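Local structure of 5' nucleotidase family protein (4Q7F) at residues A[105-109]-A[110-114]; A[121-124]-A[125-128]. The protein belongs to the 5'-nucleotidase family, joining a calcineurin-like phosphoesterase domain that carries a two-metal site to a C-terminal 5'-nucleotidase domain. All blocks are in the same frame, centred on the assembly; numbering follows the deposited sequence. Where two conformers were deposited one is given.

The two contacts follow each other along the chain within the calcineurin-like phosphoesterase region, their centres about 13 Å apart. Interaction 1 is wholly buried in the loop after strand 104-105 and reaches the magnesium ion and (2R,3S,5R)-5-(6-amino-9H-purin-9-yl)-tetrahydro-2-(hydroxymethyl)furan-3-ol; interaction 2 closes helix 116-125 farther out, part buried and part at the surface. Their chemistry follows: in residues 105-114 a carboxylate, amides and an imidazole hold a tight turn beside the metals, whereas in residues 121-128 a carboxylate pairs with an arginine one turn on and a water may bridge two backbone carbonyls. They also touch directly, L107 CD2 lying 4.2 Å from L123 CD2, with Y128 packed against G105.

Interaction 1. Residues A[105-109]-A[110-114]; sequences GTLGN and HEFNY. With MG (magnesium ion), chain B; 3D1 ((2R,3S,5R)-5-(6-amino-9H-purin-9-yl)-tetrahydro-2-(hydroxymethyl)furan-3-ol), chain D.
N109 and H110 lie side by side pointing the same way, one gripping a metal and the other a ligand hydroxyl. N109 OD1 binds the magnesium ion at 2.3 Å, while its ND2 sits over one face of the H110 imidazole, offset toward the rim, with the amide and ring planes 54° apart. H110 NE2 meets O3' of (2R,3S,5R)-5-(6-amino-9H-purin-9-yl)-tetrahydro-2-(hydroxymethyl)furan-3-ol in a 2.8 Å hydrogen bond, and that oxygen also bonds a water on the magnesium ion. D72, H207 and H247 complete the protein ligands of this ion.

At another point of the ring edge, H110 ND1 donates to N113 OD1 at 2.8 Å, almost exactly in the imidazole plane, which, with the bond at NE2, would hold the rotation of the ring. Behind this first shell, E111 folds back through a bend at chi2 (72°) and places OE2 2.7 Å from G108 N, which approaches on the anti side of the carboxylate. The same carboxylate takes the amides of D72, F73 and L74, tying the turn to the loop after strand 65-69, which carries the metal ligand D72. Backbone bonds from E111 N to G108 O and from F112 N to N109 O close the 3-10 turn.

L107, E111 and F112 pack on L119 of helix 116-125, while T106 pairs with D69 at the end of strand 65-69.

Interaction 2. Residues A[121-124]-A[125-128]; sequences DTLR and RLNY
D121 and R125, one helical turn apart at the end of helix 116-125, are joined by a salt bridge in which R125 NE donates to D121 OD2 at 2.8 Å. The aspartate CG is anti to its own amide nitrogen (chi1 177°), which swings the carboxylate along the helix toward the arginine. R125 runs fully extended from CG to NE, its CG passing 3.2 Å from D121 O. OD2 lies at the edge of the guanidinium, within 1° of its plane, and is approached on its syn side; the two flat groups nevertheless stand 77° apart, so a single N-H makes the bond rather than a two-pronged pair. This bond to R125 would probably favour the charged form of D121.

In the conformer given, one of two, R124 approaches the same aspartate from another direction. Its CG is wedged between the backbone N and the carbonyl carbon, turning the extended chain back along the helix until D121 CA lies over the centre of one guanidinium face. The link from R124 NE to D121 OD1 is long, at 3.7 Å, and doubtful; it would extend the pair into a salt-bridge network around one carboxylate.

T122 O accepts from both R125 N and L126 N, the latter at 3.1 Å and nearly in line with the carbonyl. L126 CG lies 3.5 Å from T122 O, while its CD1 touches L123 CD2 at 4.3 Å. L123 packs on V130 and T143, and L126 on V94 and N98 of helix 91-99. A water may bridge L123 O and Y128 O, though its 2.5 Å distance from L123 O is unusually short and leaves the link doubtful. Together these features form a helix C-terminus with an i to i+4 salt bridge, packed beside helix 91-99 within the calcineurin-like phosphoesterase region.

Interaction 1. Residues A[105-109]-A[110-114]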
loop_
_atom_site.group_PDB
_atom_site.type_symbol
_atom_site.label_atom_id
_atom_site.label_comp_id
_atom_site.label_asym_id
_atom_site.label_seq_id
_atom_site.Cartn_x
_atom_site.Cartn_y
_atom_site.Cartn_z
ATOM N N GLY A 105 -16.641 -5.405 -5.901
ATOM C CA GLY A 105 -15.288 -4.925 -5.627
ATOM C C GLY A 105 -14.217 -5.659 -6.393
ATOM O O GLY A 105 -14.505 -6.523 -7.246
ATOM N N THR A 106 -12.971 -5.273 -6.109
ATOM C CA THR A 106 -11.801 -5.849 -6.700
ATOM C C THR A 106 -10.759 -6.169 -5.605
ATOM O O THR A 106 -10.899 -5.754 -4.428
ATOM C CB THR A 106 -11.134 -4.875 -7.699
ATOM O OG1 THR A 106 -10.732 -3.689 -7.016
ATOM C CG2 THR A 106 -12.088 -4.532 -8.832
ATOM N N LEU A 107 -9.715 -6.884 -6.010
ATOM C CA LEU A 107 -8.645 -7.265 -5.119
ATOM C C LEU A 107 -7.466 -6.369 -5.306
ATOM O O LEU A 107 -7.066 -6.076 -6.438
ATOM C CB LEU A 107 -8.172 -8.691 -5.409
ATOM C CG LEU A 107 -9.098 -9.855 -5.123
ATOM C CD1 LEU A 107 -8.454 -11.116 -5.647
ATOM C CD2 LEU A 107 -9.400 -9.958 -3.633
ATOM N N GLY A 108 -6.923 -5.923 -4.177
ATOM C CA GLY A 108 -5.696 -5.147 -4.156
ATOM C C GLY A 108 -4.580 -6.059 -3.665
ATOM O O GLY A 108 -4.841 -7.166 -3.187
ATOM N N ASN A 109 -3.322 -5.618 -3.798
ATOM C CA ASN A 109 -2.217 -6.436 -3.360
ATOM C C ASN A 109 -2.207 -6.767 -1.870
ATOM O O ASN A 109 -1.779 -7.855 -1.483
ATOM C CB ASN A 109 -0.859 -5.814 -3.750
ATOM C CG ASN A 109 -0.682 -4.408 -3.207
ATOM O OD1 ASN A 109 -1.380 -3.479 -3.621
ATOM N ND2 ASN A 109 0.299 -4.233 -2.330
ATOM N N HIS A 110 -2.648 -5.834 -1.040
ATOM C CA HIS A 110 -2.675 -6.031 0.412
ATOM C C HIS A 110 -3.706 -7.031 0.897
ATOM O O HIS A 110 -3.668 -7.455 2.054
ATOM C CB HIS A 110 -2.749 -4.673 1.139
ATOM C CG HIS A 110 -1.538 -3.832 0.912
ATOM N ND1 HIS A 110 -0.346 -4.080 1.552
ATOM C CD2 HIS A 110 -1.305 -2.792 0.074
ATOM C CE1 HIS A 110 0.563 -3.213 1.142
ATOM N NE2 HIS A 110 0.013 -2.438 0.225
ATOM N N GLU A 111 -4.629 -7.424 0.019
ATOM C CA GLU A 111 -5.561 -8.496 0.361
ATOM C C GLU A 111 -4.875 -9.835 0.592
ATOM O O GLU A 111 -5.475 -10.745 1.167
ATOM C CB GLU A 111 -6.644 -8.658 -0.702
ATOM C CG GLU A 111 -7.928 -7.928 -0.342
ATOM C CD GLU A 111 -7.797 -6.432 -0.461
ATOM O OE1 GLU A 111 -7.630 -5.781 0.584
ATOM O OE2 GLU A 111 -7.821 -5.925 -1.595
ATOM N N PHE A 112 -3.618 -9.961 0.135
ATOM C CA PHE A 112 -2.845 -11.183 0.312
ATOM C C PHE A 112 -1.910 -11.158 1.542
ATOM O O PHE A 112 -1.383 -12.198 1.928
ATOM C CB PHE A 112 -2.026 -11.452 -0.970
ATOM C CG PHE A 112 -2.886 -11.659 -2.197
ATOM C CD1 PHE A 112 -3.347 -12.934 -2.535
ATOM C CD2 PHE A 112 -3.262 -10.577 -3.001
ATOM C CE1 PHE A 112 -4.138 -13.134 -3.656
ATOM C CE2 PHE A 112 -4.077 -10.767 -4.114
ATOM C CZ PHE A 112 -4.492 -12.051 -4.456
ATOM N N ASN A 113 -1.730 -9.980 2.154
ATOM C CA ASN A 113 -0.819 -9.781 3.283
ATOM C C ASN A 113 -0.969 -10.731 4.455
ATOM O O ASN A 113 -0.027 -10.906 5.197
ATOM C CB ASN A 113 -0.958 -8.356 3.880
ATOM C CG ASN A 113 -0.243 -7.266 3.073
ATOM O OD1 ASN A 113 -0.220 -6.108 3.511
ATOM N ND2 ASN A 113 0.364 -7.616 1.940
ATOM N N TYR A 114 -2.156 -11.288 4.664
ATOM C CA TYR A 114 -2.371 -12.173 5.807
ATOM C C TYR A 114 -2.575 -13.629 5.421
ATOM O O TYR A 114 -3.040 -14.427 6.237
ATOM C CB TYR A 114 -3.590 -11.695 6.603
ATOM C CG TYR A 114 -3.477 -10.283 7.147
ATOM C CD1 TYR A 114 -2.540 -9.968 8.120
ATOM C CD2 TYR A 114 -4.327 -9.274 6.704
ATOM C CE1 TYR A 114 -2.441 -8.691 8.631
ATOM C CE2 TYR A 114 -4.243 -7.989 7.208
ATOM C CZ TYR A 114 -3.307 -7.700 8.172
ATOM O OH TYR A 114 -3.232 -6.416 8.682
HETATM MG MG MG B . -2.289 -1.413 -3.581
HETATM O "O5'" 3D1 D . 3.946 -0.457 -4.527
HETATM C "C5'" 3D1 D . 4.334 -0.924 -3.238
HETATM C "C4'" 3D1 D . 3.114 -1.297 -2.414
HETATM O "O4'" 3D1 D . 3.594 -1.993 -1.273
HETATM C "C1'" 3D1 D . 3.398 -1.243 -0.071
HETATM N N9 3D1 D . 4.618 -1.348 0.776
HETATM C C4 3D1 D . 4.806 -2.366 1.605
HETATM N N3 3D1 D . 4.080 -3.464 1.912
HETATM C C2 3D1 D . 4.536 -4.351 2.817
HETATM N N1 3D1 D . 5.730 -4.208 3.453
HETATM C C6 3D1 D . 6.551 -3.156 3.233
HETATM N N6 3D1 D . 7.739 -3.054 3.889
HETATM C C5 3D1 D . 6.116 -2.148 2.242
HETATM N N7 3D1 D . 6.597 -0.992 1.739
HETATM C C8 3D1 D . 5.694 -0.519 0.843
HETATM C "C2'" 3D1 D . 2.983 0.159 -0.496
HETATM C "C3'" 3D1 D . 2.325 -0.130 -1.832
HETATM O "O3'" 3D1 D . 0.959 -0.529 -1.591
HETATM O O HOH W 1 -1.371 0.474 -2.596
#

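Interaction 2. Residues A[121-124]-A[125-128]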
loop_
_atom_site.group_PDB
_atom_site.type_symbol
_atom_site.label_atom_id
_atom_site.label_comp_id
_atom_site.label_asym_id
_atom_site.label_seq_id
_atom_site.Cartn_x
_atom_site.Cartn_y
_atom_site.Cartn_z
ATOM N N ASP A 121 -11.548 -16.849 3.036
ATOM C CA ASP A 121 -12.600 -16.772 4.066
ATOM C C ASP A 121 -13.327 -15.406 4.011
ATOM O O ASP A 121 -14.552 -15.317 4.172
ATOM C CB ASP A 121 -11.992 -16.961 5.451
ATOM C CG ASP A 121 -13.008 -16.829 6.549
ATOM O OD1 ASP A 121 -13.908 -17.689 6.628
ATOM O OD2 ASP A 121 -12.909 -15.855 7.350
ATOM N N THR A 122 -12.551 -14.345 3.816
ATOM C CA THR A 122 -13.087 -12.998 3.703
ATOM C C THR A 122 -14.052 -12.900 2.504
ATOM O O THR A 122 -15.234 -12.469 2.651
ATOM C CB THR A 122 -11.931 -11.968 3.605
ATOM O OG1 THR A 122 -11.220 -11.947 4.847
ATOM C CG2 THR A 122 -12.433 -10.581 3.323
ATOM N N LEU A 123 -13.612 -13.374 1.339
ATOM C CA LEU A 123 -14.462 -13.290 0.158
ATOM C C LEU A 123 -15.791 -14.008 0.323
ATOM O O LEU A 123 -16.805 -13.541 -0.190
ATOM C CB LEU A 123 -13.758 -13.799 -1.099
ATOM C CG LEU A 123 -12.446 -13.070 -1.451
ATOM C CD1 LEU A 123 -11.879 -13.560 -2.778
ATOM C CD2 LEU A 123 -12.660 -11.585 -1.487
ATOM N N ARG A 124 -15.796 -15.141 1.024
ATOM C CA ARG A 124 -17.046 -15.882 1.201
ATOM C C ARG A 124 -17.956 -15.262 2.268
ATOM O O ARG A 124 -19.147 -15.520 2.276
ATOM C CB ARG A 124 -16.812 -17.395 1.426
ATOM C CG ARG A 124 -15.930 -17.807 2.591
ATOM C CD ARG A 124 -15.837 -19.341 2.698
ATOM N NE ARG A 124 -14.818 -19.755 3.671
ATOM C CZ ARG A 124 -13.554 -20.081 3.385
ATOM N NH1 ARG A 124 -12.729 -20.412 4.371
ATOM N NH2 ARG A 124 -13.097 -20.080 2.133
ATOM N N ARG A 125 -17.389 -14.445 3.152
ATOM C CA ARG A 125 -18.166 -13.764 4.189
ATOM C C ARG A 125 -18.854 -12.465 3.627
ATOM O O ARG A 125 -19.870 -12.019 4.151
ATOM C CB ARG A 125 -17.292 -13.404 5.399
ATOM C CG ARG A 125 -16.879 -14.576 6.284
ATOM C CD ARG A 125 -15.918 -14.106 7.390
ATOM N NE ARG A 125 -15.460 -15.195 8.269
ATOM C CZ ARG A 125 -16.149 -15.697 9.299
ATOM N NH1 ARG A 125 -17.359 -15.244 9.603
ATOM N NH2 ARG A 125 -15.626 -16.678 10.027
ATOM N N LEU A 126 -18.284 -11.882 2.574
ATOM C CA LEU A 126 -18.847 -10.687 1.948
ATOM C C LEU A 126 -20.123 -11.020 1.179
ATOM O O LEU A 126 -20.243 -12.103 0.581
ATOM C CB LEU A 126 -17.858 -10.041 0.989
ATOM C CG LEU A 126 -16.575 -9.463 1.592
ATOM C CD1 LEU A 126 -15.529 -9.151 0.530
ATOM C CD2 LEU A 126 -16.877 -8.201 2.396
ATOM N N ASN A 127 -21.044 -10.069 1.173
ATOM C CA ASN A 127 -22.351 -10.237 0.498
ATOM C C ASN A 127 -22.428 -9.635 -0.927
ATOM O O ASN A 127 -23.490 -9.362 -1.427
ATOM C CB ASN A 127 -23.488 -9.726 1.393
ATOM C CG ASN A 127 -23.429 -8.229 1.632
ATOM O OD1 ASN A 127 -22.756 -7.503 0.922
ATOM N ND2 ASN A 127 -24.148 -7.762 2.645
ATOM N N TYR A 128 -21.276 -9.471 -1.572
ATOM C CA TYR A 128 -21.204 -9.020 -2.947
ATOM C C TYR A 128 -19.956 -9.658 -3.555
ATOM O O TYR A 128 -19.057 -10.037 -2.829
ATOM C CB TYR A 128 -21.120 -7.495 -3.037
ATOM C CG TYR A 128 -19.973 -6.906 -2.248
ATOM C CD1 TYR A 128 -18.694 -6.811 -2.790
ATOM C CD2 TYR A 128 -20.169 -6.465 -0.961
ATOM C CE1 TYR A 128 -17.648 -6.280 -2.067
ATOM C CE2 TYR A 128 -19.135 -5.938 -0.223
ATOM C CZ TYR A 128 -17.877 -5.847 -0.787
ATOM O OH TYR A 128 -16.880 -5.318 -0.039
HETATM O O HOH W 2 -16.798 -12.003 -2.218
#